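Local coordinates for protein probable glutathione S-transferase (Bordetella bronchiseptica RB50, PDB 3H1N) that probably conjugates glutathione to electrophilic substrates, as glutathione S-transferases do, and assembles as a dimer of two identical chains, at residues 113-125 and 152-164. Residues are numbered along the deposited sequence; the frame is centred on the assembly and turned at random.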
ATOM      1  N   GLN B 113      -9.225   2.066   0.573  1.00  8.44           N
ATOM      2  CA  GLN B 113      -8.423   2.401   1.745  1.00  9.56           C
ATOM      3  C   GLN B 113      -8.456   1.321   2.816  1.00  9.42           C
ATOM      4  O   GLN B 113      -7.448   1.083   3.469  1.00 10.07           O
ATOM      5  CB  GLN B 113      -8.728   3.787   2.319  1.00  9.69           C
ATOM      6  CG  GLN B 113      -9.996   3.941   3.112  1.00 10.94           C
ATOM      7  CD  GLN B 113     -10.108   5.346   3.698  1.00 10.54           C
ATOM      8  OE1 GLN B 113     -10.215   6.314   2.963  1.00 10.82           O
ATOM      9  NE2 GLN B 113     -10.070   5.451   5.020  1.00 11.41           N
ATOM     10  N   LEU B 114      -9.598   0.663   2.983  1.00  9.26           N
ATOM     11  CA  LEU B 114      -9.674  -0.478   3.891  1.00  9.05           C
ATOM     12  C   LEU B 114      -8.690  -1.568   3.460  1.00  9.23           C
ATOM     13  O   LEU B 114      -7.947  -2.107   4.290  1.00  8.83           O
ATOM     14  CB  LEU B 114     -11.089  -1.038   3.946  1.00  8.97           C
ATOM     15  CG  LEU B 114     -12.128  -0.278   4.790  1.00 10.39           C
ATOM     16  CD1 LEU B 114     -13.545  -0.793   4.489  1.00 10.35           C
ATOM     17  CD2 LEU B 114     -11.812  -0.365   6.308  1.00 10.35           C
ATOM     18  N   GLN B 115      -8.682  -1.882   2.162  1.00  9.16           N
ATOM     19  CA  GLN B 115      -7.737  -2.869   1.624  1.00  9.51           C
ATOM     20  C   GLN B 115      -6.277  -2.471   1.835  1.00  9.29           C
ATOM     21  O   GLN B 115      -5.449  -3.314   2.186  1.00  9.45           O
ATOM     22  CB  GLN B 115      -8.009  -3.184   0.136  1.00  9.89           C
ATOM     23  CG  GLN B 115      -7.105  -4.305  -0.447  1.00 10.12           C
ATOM     24  CD  GLN B 115      -7.376  -5.682   0.164  1.00 10.15           C
ATOM     25  OE1 GLN B 115      -6.433  -6.447   0.447  1.00 13.21           O
ATOM     26  NE2 GLN B 115      -8.643  -6.014   0.353  1.00  8.06           N
ATOM     27  N   LEU B 116      -5.957  -1.195   1.640  1.00  9.14           N
ATOM     28  CA  LEU B 116      -4.589  -0.740   1.851  1.00  9.46           C
ATOM     29  C   LEU B 116      -4.188  -0.837   3.319  1.00 10.23           C
ATOM     30  O   LEU B 116      -3.005  -1.051   3.633  1.00 10.25           O
ATOM     31  CB  LEU B 116      -4.395   0.703   1.326  1.00  9.77           C
ATOM     32  CG  LEU B 116      -4.487   0.832  -0.192  1.00  9.40           C
ATOM     33  CD1 LEU B 116      -4.562   2.324  -0.647  1.00  9.70           C
ATOM     34  CD2 LEU B 116      -3.302   0.130  -0.855  1.00  9.74           C
ATOM     35  N   THR B 117      -5.177  -0.686   4.204  1.00  9.15           N
ATOM     36  CA  THR B 117      -4.949  -0.729   5.653  1.00  9.81           C
ATOM     37  C   THR B 117      -4.740  -2.172   6.056  1.00  9.83           C
ATOM     38  O   THR B 117      -3.871  -2.493   6.885  1.00 10.35           O
ATOM     39  CB  THR B 117      -6.121  -0.054   6.427  1.00  9.39           C
ATOM     40  OG1 THR B 117      -6.229   1.311   5.998  1.00 10.85           O
ATOM     41  CG2 THR B 117      -5.885  -0.078   7.948  1.00 10.12           C
ATOM     42  N   ILE B 118      -5.520  -3.055   5.438  1.00  9.80           N
ATOM     43  CA  ILE B 118      -5.305  -4.487   5.616  1.00 10.65           C
ATOM     44  C   ILE B 118      -3.912  -4.899   5.138  1.00 10.99           C
ATOM     45  O   ILE B 118      -3.237  -5.696   5.795  1.00 11.17           O
ATOM     46  CB  ILE B 118      -6.413  -5.317   4.959  1.00 10.79           C
ATOM     47  CG1 ILE B 118      -7.747  -5.018   5.653  1.00 11.89           C
ATOM     48  CG2 ILE B 118      -6.074  -6.833   5.028  1.00 10.84           C
ATOM     49  CD1 ILE B 118      -9.005  -5.577   4.921  1.00 12.33           C
ATOM     50  N   ALA B 119      -3.485  -4.330   4.010  1.00 10.56           N
ATOM     51  CA  ALA B 119      -2.165  -4.600   3.453  1.00 10.71           C
ATOM     52  C   ALA B 119      -1.059  -4.082   4.401  1.00 11.33           C
ATOM     53  O   ALA B 119      -0.027  -4.736   4.525  1.00 10.57           O
ATOM     54  CB  ALA B 119      -2.022  -3.947   2.064  1.00 10.44           C
ATOM     55  N   ASP B 120      -1.282  -2.928   5.058  1.00 11.08           N
ATOM     56  CA  ASP B 120      -0.336  -2.435   6.081  1.00 12.08           C
ATOM     57  C   ASP B 120      -0.157  -3.442   7.223  1.00 11.79           C
ATOM     58  O   ASP B 120       0.975  -3.771   7.583  1.00 12.71           O
ATOM     59  CB  ASP B 120      -0.726  -1.041   6.630  1.00 12.56           C
ATOM     60  CG  ASP B 120      -0.638   0.056   5.579  1.00 14.31           C
ATOM     61  OD1 ASP B 120       0.207  -0.045   4.667  1.00 16.60           O
ATOM     62  OD2 ASP B 120      -1.407   1.039   5.664  1.00 15.35           O
ATOM     63  N   LEU B 121      -1.261  -3.956   7.763  1.00 10.93           N
ATOM     64  CA  LEU B 121      -1.223  -4.934   8.845  1.00 10.13           C
ATOM     65  C   LEU B 121      -0.523  -6.229   8.420  1.00 10.49           C
ATOM     66  O   LEU B 121       0.298  -6.790   9.169  1.00 10.33           O
ATOM     67  CB  LEU B 121      -2.642  -5.213   9.355  1.00  9.71           C
ATOM     68  CG  LEU B 121      -2.863  -6.370  10.355  1.00  8.96           C
ATOM     69  CD1 LEU B 121      -1.953  -6.200  11.593  1.00  8.76           C
ATOM     70  CD2 LEU B 121      -4.331  -6.445  10.771  1.00  9.15           C
ATOM     71  N   THR B 122      -0.845  -6.682   7.208  1.00  9.89           N
ATOM     72  CA  THR B 122      -0.263  -7.876   6.608  1.00 10.51           C
ATOM     73  C   THR B 122       1.268  -7.740   6.475  1.00 10.58           C
ATOM     74  O   THR B 122       2.009  -8.637   6.855  1.00 10.73           O
ATOM     75  CB  THR B 122      -0.963  -8.172   5.229  1.00 10.21           C
ATOM     76  OG1 THR B 122      -2.352  -8.498   5.456  1.00 11.50           O
ATOM     77  CG2 THR B 122      -0.284  -9.317   4.492  1.00 10.64           C
ATOM     78  N   ALA B 123       1.737  -6.612   5.949  1.00 10.34           N
ATOM     79  CA  ALA B 123       3.172  -6.369   5.858  1.00 10.31           C
ATOM     80  C   ALA B 123       3.848  -6.338   7.241  1.00 10.37           C
ATOM     81  O   ALA B 123       4.991  -6.821   7.401  1.00  9.75           O
ATOM     82  CB  ALA B 123       3.452  -5.077   5.090  1.00 10.39           C
ATOM     83  N   GLU B 124       3.146  -5.786   8.231  1.00  9.94           N
ATOM     84  CA  GLU B 124       3.667  -5.756   9.604  1.00 10.55           C
ATOM     85  C   GLU B 124       3.740  -7.165  10.178  1.00  9.88           C
ATOM     86  O   GLU B 124       4.684  -7.479  10.905  1.00  9.67           O
ATOM     87  CB  GLU B 124       2.863  -4.810  10.515  1.00 10.60           C
ATOM     88  CG  GLU B 124       3.071  -3.343  10.159  1.00 10.61           C
ATOM     89  CD  GLU B 124       2.562  -2.350  11.215  1.00 14.59           C
ATOM     90  OE1 GLU B 124       2.496  -2.698  12.411  1.00 15.02           O
ATOM     91  OE2 GLU B 124       2.277  -1.187  10.843  1.00 17.41           O
ATOM     92  N   ALA B 125       2.780  -8.018   9.822  1.00 10.08           N
ATOM     93  CA  ALA B 125       2.809  -9.426  10.257  1.00 10.92           C
ATOM     94  C   ALA B 125       4.003 -10.185   9.662  1.00 11.46           C
ATOM     95  O   ALA B 125       4.477 -11.184  10.243  1.00 12.47           O
ATOM     96  CB  ALA B 125       1.485 -10.125   9.933  1.00 10.09           C
ATOM     97  N   PHE B 152       4.469  -5.140  18.102  1.00 10.73           N
ATOM     98  CA  PHE B 152       3.397  -5.549  17.209  1.00 10.41           C
ATOM     99  C   PHE B 152       2.242  -6.090  18.066  1.00 10.61           C
ATOM    100  O   PHE B 152       1.074  -5.721  17.863  1.00  9.90           O
ATOM    101  CB  PHE B 152       3.903  -6.605  16.219  1.00 10.60           C
ATOM    102  CG  PHE B 152       2.852  -7.089  15.220  1.00 10.32           C
ATOM    103  CD1 PHE B 152       2.373  -6.241  14.224  1.00 11.98           C
ATOM    104  CD2 PHE B 152       2.376  -8.397  15.262  1.00 11.43           C
ATOM    105  CE1 PHE B 152       1.419  -6.674  13.293  1.00 10.81           C
ATOM    106  CE2 PHE B 152       1.424  -8.855  14.327  1.00 10.99           C
ATOM    107  CZ  PHE B 152       0.941  -7.997  13.348  1.00 12.65           C
ATOM    108  N   ARG B 153       2.575  -6.920  19.053  1.00 10.64           N
ATOM    109  CA  ARG B 153       1.540  -7.488  19.948  1.00 11.45           C
ATOM    110  C   ARG B 153       0.898  -6.402  20.804  1.00 11.68           C
ATOM    111  O   ARG B 153      -0.323  -6.370  20.934  1.00 12.35           O
ATOM    112  CB  ARG B 153       2.093  -8.565  20.906  1.00 11.17           C
ATOM    113  CG  ARG B 153       2.497  -9.904  20.292  1.00 13.60           C
ATOM    114  CD  ARG B 153       2.901 -10.940  21.368  1.00 12.66           C
ATOM    115  NE  ARG B 153       3.649 -10.345  22.489  1.00 16.14           N
ATOM    116  CZ  ARG B 153       4.978 -10.232  22.557  1.00 17.94           C
ATOM    117  NH1 ARG B 153       5.536  -9.658  23.610  1.00 18.97           N
ATOM    118  NH2 ARG B 153       5.756 -10.690  21.583  1.00 18.21           N
ATOM    119  N   GLU B 154       1.728  -5.541  21.390  1.00 12.16           N
ATOM    120  CA  GLU B 154       1.297  -4.580  22.418  1.00 12.83           C
ATOM    121  C   GLU B 154       0.542  -3.380  21.844  1.00 12.47           C
ATOM    122  O   GLU B 154      -0.470  -2.952  22.401  1.00 12.36           O
ATOM    123  CB  GLU B 154       2.493  -4.082  23.258  1.00 12.73           C
ATOM    124  CG  GLU B 154       3.101  -5.117  24.220  1.00 16.28           C
ATOM    125  CD  GLU B 154       4.447  -4.668  24.826  1.00 19.41           C
ATOM    126  OE1 GLU B 154       4.803  -3.471  24.727  1.00 21.23           O
ATOM    127  OE2 GLU B 154       5.154  -5.516  25.403  1.00 20.67           O
ATOM    128  N   THR B 155       1.036  -2.813  20.746  1.00 12.31           N
ATOM    129  CA  THR B 155       0.405  -1.607  20.225  1.00 12.82           C
ATOM    130  C   THR B 155      -0.265  -1.766  18.860  1.00 12.23           C
ATOM    131  O   THR B 155      -1.345  -1.226  18.638  1.00 12.22           O
ATOM    132  CB  THR B 155       1.378  -0.404  20.192  1.00 12.67           C
ATOM    133  OG1 THR B 155       2.316  -0.580  19.132  1.00 17.97           O
ATOM    134  CG2 THR B 155       2.130  -0.262  21.503  1.00 13.04           C
ATOM    135  N   ARG B 156       0.365  -2.501  17.949  1.00 11.35           N
ATOM    136  CA  ARG B 156      -0.069  -2.508  16.538  1.00 11.61           C
ATOM    137  C   ARG B 156      -1.310  -3.347  16.305  1.00 11.14           C
ATOM    138  O   ARG B 156      -2.304  -2.869  15.749  1.00 11.14           O
ATOM    139  CB  ARG B 156       1.071  -2.974  15.618  1.00 11.99           C
ATOM    140  CG  ARG B 156       2.342  -2.129  15.728  1.00 12.04           C
ATOM    141  CD  ARG B 156       2.084  -0.646  15.453  1.00 14.07           C
ATOM    142  NE  ARG B 156       1.748  -0.393  14.050  1.00 16.06           N
ATOM    143  CZ  ARG B 156       1.202   0.734  13.599  1.00 14.59           C
ATOM    144  NH1 ARG B 156       0.881   1.710  14.442  1.00 13.76           N
ATOM    145  NH2 ARG B 156       0.919   0.860  12.311  1.00 11.15           N
HETATM  146  N   MSE B 157      -1.256  -4.598  16.751  1.00 10.73           N
HETATM  147  CA  MSE B 157      -2.387  -5.512  16.599  1.00 10.49           C
HETATM  148  C   MSE B 157      -3.692  -4.933  17.176  1.00 10.27           C
HETATM  149  O   MSE B 157      -4.710  -4.910  16.478  1.00 10.50           O
HETATM  150  CB  MSE B 157      -2.076  -6.900  17.187  1.00 10.31           C
HETATM  151  CG  MSE B 157      -1.172  -7.739  16.289  1.00 11.38           C
HETATM  152 SE   MSE B 157      -0.646  -9.447  17.068  0.60 13.64          SE
HETATM  153  CE  MSE B 157      -2.385 -10.249  17.292  1.00  9.75           C
ATOM    154  N   PRO B 158      -3.667  -4.438  18.431  1.00 10.26           N
ATOM    155  CA  PRO B 158      -4.926  -3.842  18.913  1.00 10.12           C
ATOM    156  C   PRO B 158      -5.348  -2.566  18.162  1.00 10.36           C
ATOM    157  O   PRO B 158      -6.547  -2.315  18.022  1.00 10.32           O
ATOM    158  CB  PRO B 158      -4.656  -3.523  20.391  1.00 10.06           C
ATOM    159  CG  PRO B 158      -3.384  -4.130  20.741  1.00 10.05           C
ATOM    160  CD  PRO B 158      -2.698  -4.670  19.517  1.00  9.66           C
ATOM    161  N   LYS B 159      -4.398  -1.769  17.689  1.00 10.52           N
ATOM    162  CA  LYS B 159      -4.771  -0.561  16.955  1.00 10.29           C
ATOM    163  C   LYS B 159      -5.525  -0.877  15.646  1.00  9.84           C
ATOM    164  O   LYS B 159      -6.586  -0.309  15.379  1.00  9.61           O
ATOM    165  CB  LYS B 159      -3.569   0.340  16.659  1.00 10.75           C
ATOM    166  CG  LYS B 159      -3.980   1.609  15.947  1.00 10.89           C
ATOM    167  CD  LYS B 159      -2.809   2.558  15.754  1.00 13.88           C
ATOM    168  CE  LYS B 159      -3.292   3.930  15.302  1.00 15.96           C
ATOM    169  NZ  LYS B 159      -2.150   4.874  15.268  1.00 18.66           N
ATOM    170  N   PHE B 160      -4.949  -1.749  14.828  1.00  9.71           N
ATOM    171  CA  PHE B 160      -5.611  -2.228  13.615  1.00  9.87           C
ATOM    172  C   PHE B 160      -6.943  -2.912  13.910  1.00  9.67           C
ATOM    173  O   PHE B 160      -7.924  -2.649  13.230  1.00  9.33           O
ATOM    174  CB  PHE B 160      -4.710  -3.203  12.875  1.00 10.31           C
ATOM    175  CG  PHE B 160      -3.607  -2.542  12.102  1.00 10.94           C
ATOM    176  CD1 PHE B 160      -3.891  -1.850  10.921  1.00 11.18           C
ATOM    177  CD2 PHE B 160      -2.293  -2.640  12.529  1.00 12.03           C
ATOM    178  CE1 PHE B 160      -2.892  -1.274  10.178  1.00 10.19           C
ATOM    179  CE2 PHE B 160      -1.260  -2.033  11.793  1.00 10.67           C
ATOM    180  CZ  PHE B 160      -1.560  -1.347  10.623  1.00 12.60           C
HETATM  181  N   MSE B 161      -6.980  -3.794  14.910  1.00  9.99           N
HETATM  182  CA  MSE B 161      -8.206  -4.533  15.183  1.00  9.87           C
HETATM  183  C   MSE B 161      -9.339  -3.620  15.659  1.00 10.08           C
HETATM  184  O   MSE B 161     -10.489  -3.754  15.201  1.00 10.54           O
HETATM  185  CB  MSE B 161      -7.952  -5.704  16.146  1.00 10.67           C
HETATM  186  CG  MSE B 161      -7.152  -6.822  15.460  1.00 11.31           C
HETATM  187 SE   MSE B 161      -6.625  -8.248  16.644  0.60 15.84          SE
HETATM  188  CE  MSE B 161      -8.296  -9.203  16.696  1.00 14.19           C
ATOM    189  N   GLN B 162      -9.014  -2.691  16.558  1.00  9.78           N
ATOM    190  CA  GLN B 162      -9.977  -1.675  17.006  1.00 10.09           C
ATOM    191  C   GLN B 162     -10.484  -0.849  15.828  1.00  9.75           C
ATOM    192  O   GLN B 162     -11.672  -0.538  15.747  1.00  9.96           O
ATOM    193  CB  GLN B 162      -9.368  -0.743  18.061  1.00  9.76           C
ATOM    194  CG  GLN B 162     -10.402   0.134  18.811  1.00 11.10           C
ATOM    195  CD  GLN B 162     -11.341  -0.680  19.700  1.00 12.76           C
ATOM    196  OE1 GLN B 162     -12.317  -1.263  19.232  1.00 13.39           O
ATOM    197  NE2 GLN B 162     -11.042  -0.719  20.989  1.00 15.39           N
ATOM    198  N   TYR B 163      -9.580  -0.505  14.917  1.00  9.09           N
ATOM    199  CA  TYR B 163      -9.957   0.239  13.717  1.00  9.03           C
ATOM    200  C   TYR B 163     -11.008  -0.517  12.907  1.00  9.39           C
ATOM    201  O   TYR B 163     -12.056   0.050  12.574  1.00  9.32           O
ATOM    202  CB  TYR B 163      -8.735   0.607  12.861  1.00  8.64           C
ATOM    203  CG  TYR B 163      -9.122   1.319  11.590  1.00  8.43           C
ATOM    204  CD1 TYR B 163      -9.517   2.661  11.614  1.00  8.43           C
ATOM    205  CD2 TYR B 163      -9.122   0.646  10.367  1.00  9.03           C
ATOM    206  CE1 TYR B 163      -9.901   3.320  10.449  1.00  8.13           C
ATOM    207  CE2 TYR B 163      -9.492   1.304   9.191  1.00  9.97           C
ATOM    208  CZ  TYR B 163      -9.864   2.643   9.246  1.00  8.29           C
ATOM    209  OH  TYR B 163     -10.245   3.270   8.086  1.00  9.18           O
ATOM    210  N   PHE B 164     -10.764  -1.802  12.643  1.00  9.27           N
ATOM    211  CA  PHE B 164     -11.746  -2.596  11.914  1.00 10.10           C
ATOM    212  C   PHE B 164     -13.048  -2.777  12.669  1.00  9.99           C
ATOM    213  O   PHE B 164     -14.120  -2.731  12.060  1.00  9.90           O
ATOM    214  CB  PHE B 164     -11.148  -3.907  11.384  1.00 10.07           C
ATOM    215  CG  PHE B 164     -10.017  -3.662  10.413  1.00 11.89           C
ATOM    216  CD1 PHE B 164     -10.247  -2.920   9.253  1.00 13.40           C
ATOM    217  CD2 PHE B 164      -8.733  -4.129  10.673  1.00 13.04           C
ATOM    218  CE1 PHE B 164      -9.195  -2.643   8.351  1.00 14.74           C
ATOM    219  CE2 PHE B 164      -7.673  -3.864   9.763  1.00 14.13           C
ATOM    220  CZ  PHE B 164      -7.916  -3.129   8.617  1.00 14.10           C
TER
HETATM  221  O   HOH W   1      -8.364   2.837   6.211  1.00 31.01           O
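The rings of Phe160 and Phe164 on helix 142-167 pack against helix 105-127, and Leu121 lies against both. The two helices run antiparallel, at 159°, within the all-helical C-terminal domain of the glutathione S-transferase fold. The packing is knobs-into-holes. Phe160 sits among Thr117, Asp120, Leu121 and Glu124; Phe164 sits among Leu114, Thr117, Ile118 and Leu121. CB of Leu121 stands 3.8 Å from the centroid of the Phe160 ring, almost on its normal, in a CH-pi contact. CG of Leu121 is anti to the backbone N (chi1 171°), which sets its branch beside the rings: CD1 touches the Phe160 and Phe152 rings, and CD2 lies by CB of Phe160, more loosely at the edge of Phe164. The Phe164 ring meets Ile118 closely, with CZ of Phe164 3.5 Å from CG1 of Ile118. Phe152 closes the other end of the row. Its CE1 is 3.6 Å from CB of Glu124, and CG of Met157, a selenomethionine, lies over one face.

The direct polar link between the helices is a side-on salt bridge. Arg156 bends at chi2 and chi3, which brings its guanidinium to the extended Glu124. NE of Arg156 bonds OE1 of Glu124 at 2.9 Å, nearly straight. NH2 of Arg156 takes OE2 of Glu124, also at 2.9 Å. Both oxygens use syn lone pairs, and two bonds should limit rotation of the carboxylate.

The second subunit meets this contact too: its Phe72 stacks on Phe160, and its Pro70 O bonds Tyr163 OH. Between Thr117 and Tyr163 sits one water, which donates to OG1 of Thr117 at 2.6 Å and to OH of Tyr163 at 2.7 Å.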